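Local coordinates for protein putative peroxiredoxin MT2298 (Mycobacterium tuberculosis, PDB 5C04) that probably reduces hydrogen peroxide and organic hydroperoxides to water and alcohols with a reactive thiol, drawing its electrons from mycoredoxin, at residues P39-G44 with K79-Q84; I114-T119 with M133-E138. The protein carries 1 engineered substitution. All blocks are in the same frame, centred on the assembly; numbering follows the deposited sequence. Where two conformers were deposited one is given.

Contact 1. Residues P39-G44 with K79-Q84; sequences PLAFTG and KIWATQ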
ATOM      1  N   PRO A  39       5.939   1.015   9.791  1.00 16.70           N
ATOM      2  CA  PRO A  39       6.223   1.011   8.363  1.00 17.04           C
ATOM      3  C   PRO A  39       5.252   0.292   7.407  1.00 17.30           C
ATOM      4  O   PRO A  39       4.632   0.953   6.566  1.00 17.39           O
ATOM      5  CB  PRO A  39       7.619   0.381   8.308  1.00 17.88           C
ATOM      6  CG  PRO A  39       8.274   0.855   9.540  1.00 17.83           C
ATOM      7  CD  PRO A  39       7.173   0.918  10.584  1.00 16.99           C
ATOM      8  N   LEU A  40       5.126  -1.031   7.488  1.00 16.56           N
ATOM      9  CA  LEU A  40       4.457  -1.763   6.425  1.00 17.10           C
ATOM     10  C   LEU A  40       3.916  -3.106   6.858  1.00 16.39           C
ATOM     11  O   LEU A  40       4.638  -3.933   7.438  1.00 16.88           O
ATOM     12  CB  LEU A  40       5.414  -2.036   5.261  1.00 18.12           C
ATOM     13  CG  LEU A  40       5.810  -0.884   4.313  1.00 19.11           C
ATOM     14  CD1 LEU A  40       6.857  -1.378   3.309  1.00 21.37           C
ATOM     15  CD2 LEU A  40       4.586  -0.303   3.625  1.00 19.67           C
ATOM     16  N   ALA A  41       2.646  -3.359   6.497  1.00 16.26           N
ATOM     17  CA  ALA A  41       2.101  -4.700   6.580  1.00 15.76           C
ATOM     18  C   ALA A  41       2.996  -5.723   5.900  1.00 16.96           C
ATOM     19  O   ALA A  41       3.624  -5.426   4.886  1.00 16.67           O
ATOM     20  CB  ALA A  41       0.724  -4.751   5.951  1.00 16.91           C
ATOM     21  N   PHE A  42       3.027  -6.926   6.468  1.00 16.85           N
ATOM     22  CA  PHE A  42       3.685  -8.091   5.855  1.00 19.12           C
ATOM     23  C   PHE A  42       5.184  -7.892   5.772  1.00 20.58           C
ATOM     24  O   PHE A  42       5.840  -8.400   4.811  1.00 23.95           O
ATOM     25  CB  PHE A  42       3.199  -8.401   4.442  1.00 20.60           C
ATOM     26  CG  PHE A  42       1.728  -8.563   4.296  1.00 22.32           C
ATOM     27  CD1 PHE A  42       1.070  -9.674   4.789  1.00 24.41           C
ATOM     28  CD2 PHE A  42       1.006  -7.622   3.557  1.00 26.16           C
ATOM     29  CE1 PHE A  42      -0.311  -9.826   4.581  1.00 26.33           C
ATOM     30  CE2 PHE A  42      -0.358  -7.778   3.372  1.00 26.46           C
ATOM     31  CZ  PHE A  42      -0.991  -8.852   3.897  1.00 26.11           C
ATOM     32  N   THR A  43       5.741  -7.137   6.707  1.00 18.05           N
ATOM     33  CA  THR A  43       7.178  -7.095   6.910  1.00 17.07           C
ATOM     34  C   THR A  43       7.544  -7.623   8.299  1.00 19.10           C
ATOM     35  O   THR A  43       6.736  -7.622   9.229  1.00 17.86           O
ATOM     36  CB  THR A  43       7.781  -5.691   6.662  1.00 17.39           C
ATOM     37  OG1 THR A  43       7.275  -4.773   7.619  1.00 18.16           O
ATOM     38  CG2 THR A  43       7.518  -5.214   5.265  1.00 17.20           C
ATOM     39  N   GLY A  44       8.785  -8.066   8.454  1.00 18.38           N
ATOM     40  CA  GLY A  44       9.171  -8.873   9.624  1.00 18.66           C
ATOM     41  C   GLY A  44       9.078  -8.181  10.945  1.00 18.40           C
ATOM     42  O   GLY A  44       8.506  -8.717  11.898  1.00 19.07           O
ATOM     43  N   LYS A  79      -6.849  -5.537   5.910  1.00 20.80           N
ATOM     44  CA  LYS A  79      -7.839  -6.578   6.157  1.00 22.69           C
ATOM     45  C   LYS A  79      -7.257  -7.982   6.043  1.00 22.19           C
ATOM     46  O   LYS A  79      -7.451  -8.833   6.940  1.00 23.01           O
ATOM     47  CB  LYS A  79      -9.050  -6.426   5.233  1.00 24.51           C
ATOM     48  CG  LYS A  79     -10.154  -7.462   5.469  1.00 27.08           C
ATOM     49  CD  LYS A  79     -10.657  -7.454   6.905  1.00 29.38           C
ATOM     50  CE  LYS A  79     -11.921  -8.279   7.073  1.00 32.23           C
ATOM     51  NZ  LYS A  79     -12.327  -8.345   8.505  1.00 33.01           N
ATOM     52  N   ILE A  80      -6.537  -8.266   4.963  1.00 20.97           N
ATOM     53  CA  ILE A  80      -5.907  -9.570   4.788  0.70 22.41           C
ATOM     54  C   ILE A  80      -4.855  -9.826   5.883  1.00 20.35           C
ATOM     55  O   ILE A  80      -4.742 -10.902   6.467  1.00 20.49           O
ATOM     56  CB  ILE A  80      -5.278  -9.703   3.378  0.70 24.09           C
ATOM     57  CG1 ILE A  80      -6.360  -9.655   2.289  0.70 26.52           C
ATOM     58  CG2 ILE A  80      -4.428 -10.960   3.291  0.70 24.73           C
ATOM     59  CD1 ILE A  80      -7.397 -10.754   2.352  0.70 28.27           C
ATOM     60  N   TRP A  81      -4.033  -8.817   6.162  1.00 18.82           N
ATOM     61  CA  TRP A  81      -2.978  -8.959   7.155  1.00 18.11           C
ATOM     62  C   TRP A  81      -3.597  -9.258   8.527  1.00 18.18           C
ATOM     63  O   TRP A  81      -3.145 -10.161   9.241  1.00 19.40           O
ATOM     64  CB  TRP A  81      -2.130  -7.695   7.210  1.00 18.40           C
ATOM     65  CG  TRP A  81      -0.831  -7.860   7.953  1.00 17.86           C
ATOM     66  CD1 TRP A  81      -0.039  -8.970   8.012  1.00 17.76           C
ATOM     67  CD2 TRP A  81      -0.171  -6.862   8.745  1.00 17.42           C
ATOM     68  NE1 TRP A  81       1.080  -8.725   8.772  1.00 18.63           N
ATOM     69  CE2 TRP A  81       1.025  -7.435   9.234  1.00 17.22           C
ATOM     70  CE3 TRP A  81      -0.465  -5.547   9.056  1.00 17.85           C
ATOM     71  CZ2 TRP A  81       1.915  -6.728  10.033  1.00 17.35           C
ATOM     72  CZ3 TRP A  81       0.420  -4.838   9.865  1.00 18.25           C
ATOM     73  CH2 TRP A  81       1.595  -5.433  10.344  1.00 18.35           C
ATOM     74  N   ALA A  82      -4.650  -8.514   8.867  1.00 19.68           N
ATOM     75  CA  ALA A  82      -5.330  -8.705  10.149  1.00 20.53           C
ATOM     76  C   ALA A  82      -6.007 -10.062  10.241  1.00 21.67           C
ATOM     77  O   ALA A  82      -5.905 -10.737  11.294  1.00 22.28           O
ATOM     78  CB  ALA A  82      -6.361  -7.615  10.386  1.00 21.44           C
ATOM     79  N   THR A  83      -6.661 -10.481   9.170  1.00 23.13           N
ATOM     80  CA  THR A  83      -7.302 -11.807   9.163  1.00 24.71           C
ATOM     81  C   THR A  83      -6.275 -12.925   9.328  1.00 25.05           C
ATOM     82  O   THR A  83      -6.439 -13.823  10.165  1.00 26.71           O
ATOM     83  CB  THR A  83      -8.134 -12.017   7.897  1.00 26.82           C
ATOM     84  OG1 THR A  83      -9.161 -11.031   7.868  1.00 28.78           O
ATOM     85  CG2 THR A  83      -8.732 -13.425   7.878  1.00 28.95           C
ATOM     86  N   GLN A  84      -5.197 -12.883   8.552  1.00 24.05           N
ATOM     87  CA  GLN A  84      -4.196 -13.930   8.616  1.00 25.36           C
ATOM     88  C   GLN A  84      -3.397 -13.918   9.931  1.00 24.04           C
ATOM     89  O   GLN A  84      -2.886 -14.956  10.378  1.00 27.61           O
ATOM     90  CB  GLN A  84      -3.303 -13.841   7.367  1.00 26.76           C
ATOM     91  CG  GLN A  84      -4.086 -14.143   6.097  1.00 27.93           C
ATOM     92  CD  GLN A  84      -3.259 -14.132   4.824  1.00 29.36           C
ATOM     93  OE1 GLN A  84      -2.031 -13.995   4.849  1.00 29.84           O
ATOM     94  NE2 GLN A  84      -3.938 -14.314   3.698  1.00 29.74           N
TER
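A41 and F42, in the loop between strand 32-37 and helix 44-55, press against W81 of helix 75-85 in an apolar contact with no hydrogen bond across it. P39-G44 opens the PxxxTxxC sequence of peroxiredoxins, which ends at C46, the probable active-site cysteine, and with W81 packed on C46 the contact probably forms part of the active-site wall. A41 sits over one face of the indole. Its CA lies 3.6 Å from the centroid of the W81 six-membered ring, only 8° off the ring normal, while its CB comes to 3.4 Å from W81 CE3. The backbone N of F42 rests over the same face, 3.5 Å from W81 CE2. The phenyl ring meets the pyrrole half obliquely, planes at 52°, with F42 CD1 3.5 Å from W81 CD1. W81 CB comes in over the F42 ring off-centre. In W81, CG stands anti to the backbone N (chi1 -166°), which carries the indole out from the helix to the loop. The loop itself makes a type II turn, L40 to T43, tied by T43 OG1 donating to L40 O at 2.8 Å. Beyond the two segments, helix 44-55 gives W81 NE1 its acceptor, Q47, and packs C46 and L50 on the indole, F87 meets W81 edge-to-face, and I80 of the second subunit packs on F42.

Contact 2. Residues I114-T119 with M133-E138; sequences IANRGT and MKQPGE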
ATOM      1  N   ILE A 114       7.256   5.818   4.151  1.00 19.13           N
ATOM      2  CA  ILE A 114       6.598   5.052   5.195  1.00 19.27           C
ATOM      3  C   ILE A 114       6.667   5.805   6.517  1.00 20.08           C
ATOM      4  O   ILE A 114       7.545   6.641   6.720  1.00 19.74           O
ATOM      5  CB  ILE A 114       7.272   3.667   5.365  1.00 19.94           C
ATOM      6  CG1 ILE A 114       8.781   3.842   5.653  1.00 21.67           C
ATOM      7  CG2 ILE A 114       6.990   2.775   4.175  1.00 20.61           C
ATOM      8  CD1 ILE A 114       9.574   2.576   5.842  1.00 22.64           C
ATOM      9  N   ALA A 115       5.783   5.458   7.444  1.00 18.70           N
ATOM     10  CA  ALA A 115       5.939   5.936   8.820  1.00 19.76           C
ATOM     11  C   ALA A 115       7.127   5.226   9.440  1.00 20.15           C
ATOM     12  O   ALA A 115       7.356   4.022   9.203  1.00 19.69           O
ATOM     13  CB  ALA A 115       4.680   5.687   9.629  1.00 19.71           C
ATOM     14  N   ASN A 116       7.901   5.979  10.235  1.00 20.65           N
ATOM     15  CA  ASN A 116       8.824   5.393  11.178  1.00 21.22           C
ATOM     16  C   ASN A 116       8.050   4.766  12.322  1.00 20.90           C
ATOM     17  O   ASN A 116       6.819   4.800  12.354  1.00 20.44           O
ATOM     18  CB  ASN A 116       9.816   6.478  11.682  1.00 22.89           C
ATOM     19  CG  ASN A 116      10.782   6.936  10.596  1.00 23.40           C
ATOM     20  OD1 ASN A 116      11.321   6.132   9.862  1.00 25.06           O
ATOM     21  ND2 ASN A 116      11.000   8.244  10.499  1.00 25.34           N
ATOM     22  N   ARG A 117       8.788   4.174  13.268  1.00 20.12           N
ATOM     23  CA  ARG A 117       8.172   3.508  14.411  1.00 20.08           C
ATOM     24  C   ARG A 117       7.867   4.533  15.505  1.00 20.30           C
ATOM     25  O   ARG A 117       8.526   4.582  16.558  1.00 21.08           O
ATOM     26  CB  ARG A 117       9.067   2.346  14.904  1.00 19.75           C
ATOM     27  CG  ARG A 117       9.209   1.258  13.855  1.00 19.51           C
ATOM     28  CD  ARG A 117       9.868  -0.043  14.356  1.00 19.74           C
ATOM     29  NE  ARG A 117      10.240  -0.822  13.187  1.00 19.68           N
ATOM     30  CZ  ARG A 117       9.397  -1.509  12.420  1.00 19.26           C
ATOM     31  NH1 ARG A 117       8.143  -1.664  12.786  1.00 19.17           N
ATOM     32  NH2 ARG A 117       9.829  -2.017  11.259  1.00 19.60           N
ATOM     33  N   GLY A 118       6.875   5.360  15.227  1.00 20.63           N
ATOM     34  CA  GLY A 118       6.410   6.398  16.142  1.00 21.01           C
ATOM     35  C   GLY A 118       5.349   5.837  17.057  1.00 21.23           C
ATOM     36  O   GLY A 118       4.477   5.074  16.638  1.00 20.83           O
ATOM     37  N   THR A 119       5.393   6.204  18.337  1.00 22.74           N
ATOM     38  CA  THR A 119       4.368   5.764  19.263  1.00 22.32           C
ATOM     39  C   THR A 119       3.973   6.935  20.150  1.00 23.96           C
ATOM     40  O   THR A 119       4.841   7.666  20.620  1.00 25.60           O
ATOM     41  CB  THR A 119       4.854   4.653  20.216  1.00 22.41           C
ATOM     42  OG1 THR A 119       5.774   3.776  19.556  1.00 23.31           O
ATOM     43  CG2 THR A 119       3.666   3.894  20.821  1.00 22.59           C
ATOM     44  N   MET A 133      10.045   7.850  18.833  1.00 26.61           N
ATOM     45  CA  MET A 133      10.180   7.468  17.422  1.00 26.46           C
ATOM     46  C   MET A 133      11.460   6.716  17.180  1.00 27.57           C
ATOM     47  O   MET A 133      12.553   7.267  17.341  1.00 29.63           O
ATOM     48  CB  MET A 133      10.134   8.679  16.493  1.00 27.51           C
ATOM     49  CG  MET A 133       9.918   8.303  15.030  1.00 27.21           C
ATOM     50  SD  MET A 133      10.278   9.620  13.848  1.00 28.57           S
ATOM     51  CE  MET A 133      12.063   9.713  13.908  1.00 31.96           C
ATOM     52  N   LYS A 134      11.324   5.446  16.809  1.00 25.48           N
ATOM     53  CA  LYS A 134      12.444   4.618  16.409  1.00 27.10           C
ATOM     54  C   LYS A 134      12.497   4.469  14.887  1.00 25.19           C
ATOM     55  O   LYS A 134      11.504   4.703  14.187  1.00 25.04           O
ATOM     56  CB  LYS A 134      12.367   3.254  17.108  1.00 28.37           C
ATOM     57  CG  LYS A 134      12.301   3.353  18.632  1.00 31.07           C
ATOM     58  CD  LYS A 134      13.495   4.095  19.196  1.00 35.61           C
ATOM     59  CE  LYS A 134      13.626   3.882  20.697  1.00 39.11           C
ATOM     60  NZ  LYS A 134      12.409   4.378  21.395  1.00 40.84           N
ATOM     61  N   GLN A 135      13.652   4.070  14.378  1.00 26.79           N
ATOM     62  CA  GLN A 135      13.825   3.860  12.953  1.00 27.22           C
ATOM     63  C   GLN A 135      13.205   2.540  12.482  1.00 25.33           C
ATOM     64  O   GLN A 135      12.894   1.648  13.291  1.00 24.85           O
ATOM     65  CB  GLN A 135      15.311   3.918  12.587  1.00 29.82           C
ATOM     66  CG  GLN A 135      15.951   5.278  12.851  1.00 32.57           C
ATOM     67  CD  GLN A 135      15.340   6.385  12.011  1.00 33.67           C
ATOM     68  OE1 GLN A 135      15.295   6.295  10.791  1.00 35.82           O
ATOM     69  NE2 GLN A 135      14.840   7.427  12.669  1.00 36.03           N
ATOM     70  N   PRO A 136      12.994   2.404  11.169  1.00 25.22           N
ATOM     71  CA  PRO A 136      12.371   1.171  10.673  1.00 24.85           C
ATOM     72  C   PRO A 136      13.139  -0.098  11.029  1.00 24.99           C
ATOM     73  O   PRO A 136      12.546  -1.161  11.198  1.00 24.96           O
ATOM     74  CB  PRO A 136      12.298   1.396   9.156  1.00 24.39           C
ATOM     75  CG  PRO A 136      12.183   2.880   9.027  1.00 24.94           C
ATOM     76  CD  PRO A 136      13.076   3.424  10.114  1.00 24.97           C
ATOM     77  N   GLY A 137      14.451   0.005  11.155  1.00 26.01           N
ATOM     78  CA  GLY A 137      15.262  -1.155  11.510  1.00 27.45           C
ATOM     79  C   GLY A 137      15.356  -1.482  12.977  1.00 28.04           C
ATOM     80  O   GLY A 137      16.010  -2.466  13.325  1.00 31.77           O
ATOM     81  N   GLU A 138      14.711  -0.686  13.835  1.00 26.59           N
ATOM     82  CA  GLU A 138      14.719  -0.853  15.265  1.00 27.42           C
ATOM     83  C   GLU A 138      13.416  -1.507  15.728  1.00 25.35           C
ATOM     84  O   GLU A 138      12.452  -1.587  14.955  1.00 26.17           O
ATOM     85  CB  GLU A 138      14.876   0.499  15.953  1.00 30.10           C
ATOM     86  CG  GLU A 138      16.247   1.137  15.746  1.00 32.54           C
ATOM     87  CD  GLU A 138      16.372   2.430  16.519  1.00 35.19           C
ATOM     88  OE1 GLU A 138      15.838   3.458  16.040  1.00 35.09           O
ATOM     89  OE2 GLU A 138      17.009   2.410  17.605  1.00 37.99           O
TER
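The R117 guanidinium takes the carbonyl oxygen of P136 at its edge, in its own plane, gripped side-on by two nitrogens just past the end of strand 128-134, which pairs with strand 114-122 as an antiparallel hairpin of this thioredoxin fold. The two bonds differ: NH2 meets P136 O at 2.8 Å on a lone pair, in the carbonyl plane, whereas NE, 3.1 Å from the same oxygen, stands well above that plane. Together they fix the rotation of the guanidinium, which turns NH1 to a salt bridge with E49 and lies beside C46, consistent with the active-site arginine of peroxiredoxins. The R117 side chain runs extended from CG to NE to get there. R117 and K134 form the antiparallel hydrogen-bonded pair, R117 N to K134 O and K134 N to R117 O both at 2.9 Å; G118 and M133 follow as the non-hydrogen-bonded one. The turn Q135-E138 is type I, and Q135 N donates almost straight to E138 OE1. On the side away from R117, the flat N116 amide reaches between M133 and P136: OD1, which accepts from N109 ND2, lies 3.2 Å from P136 CD, and ND2 gives a weak bond, 3.7 Å long, to M133 SD.

In the fold
From the N terminus, the chain reaches the loop P39-G44, leading to the probable active-site C46, after strand 32-37, runs through helix 44-55 and strand 65-71, and returns on helix 75-85 to close contact 1, which ties that loop to the helix across 34 intervening residues. Contact 2 opens only later, at strand 114-122, and closes the short hairpin with strand 128-134. The two are in series, neither enclosing nor crossing the other. Their centres lie about 16 Å apart, yet the first segments of each touch: P39 CG packs on A115 O, P39 CD on R117 NH1, and L40 CG on I114 CG2. Helix 44-55, with C46, is approached by W81 of contact 1 and R117 of contact 2.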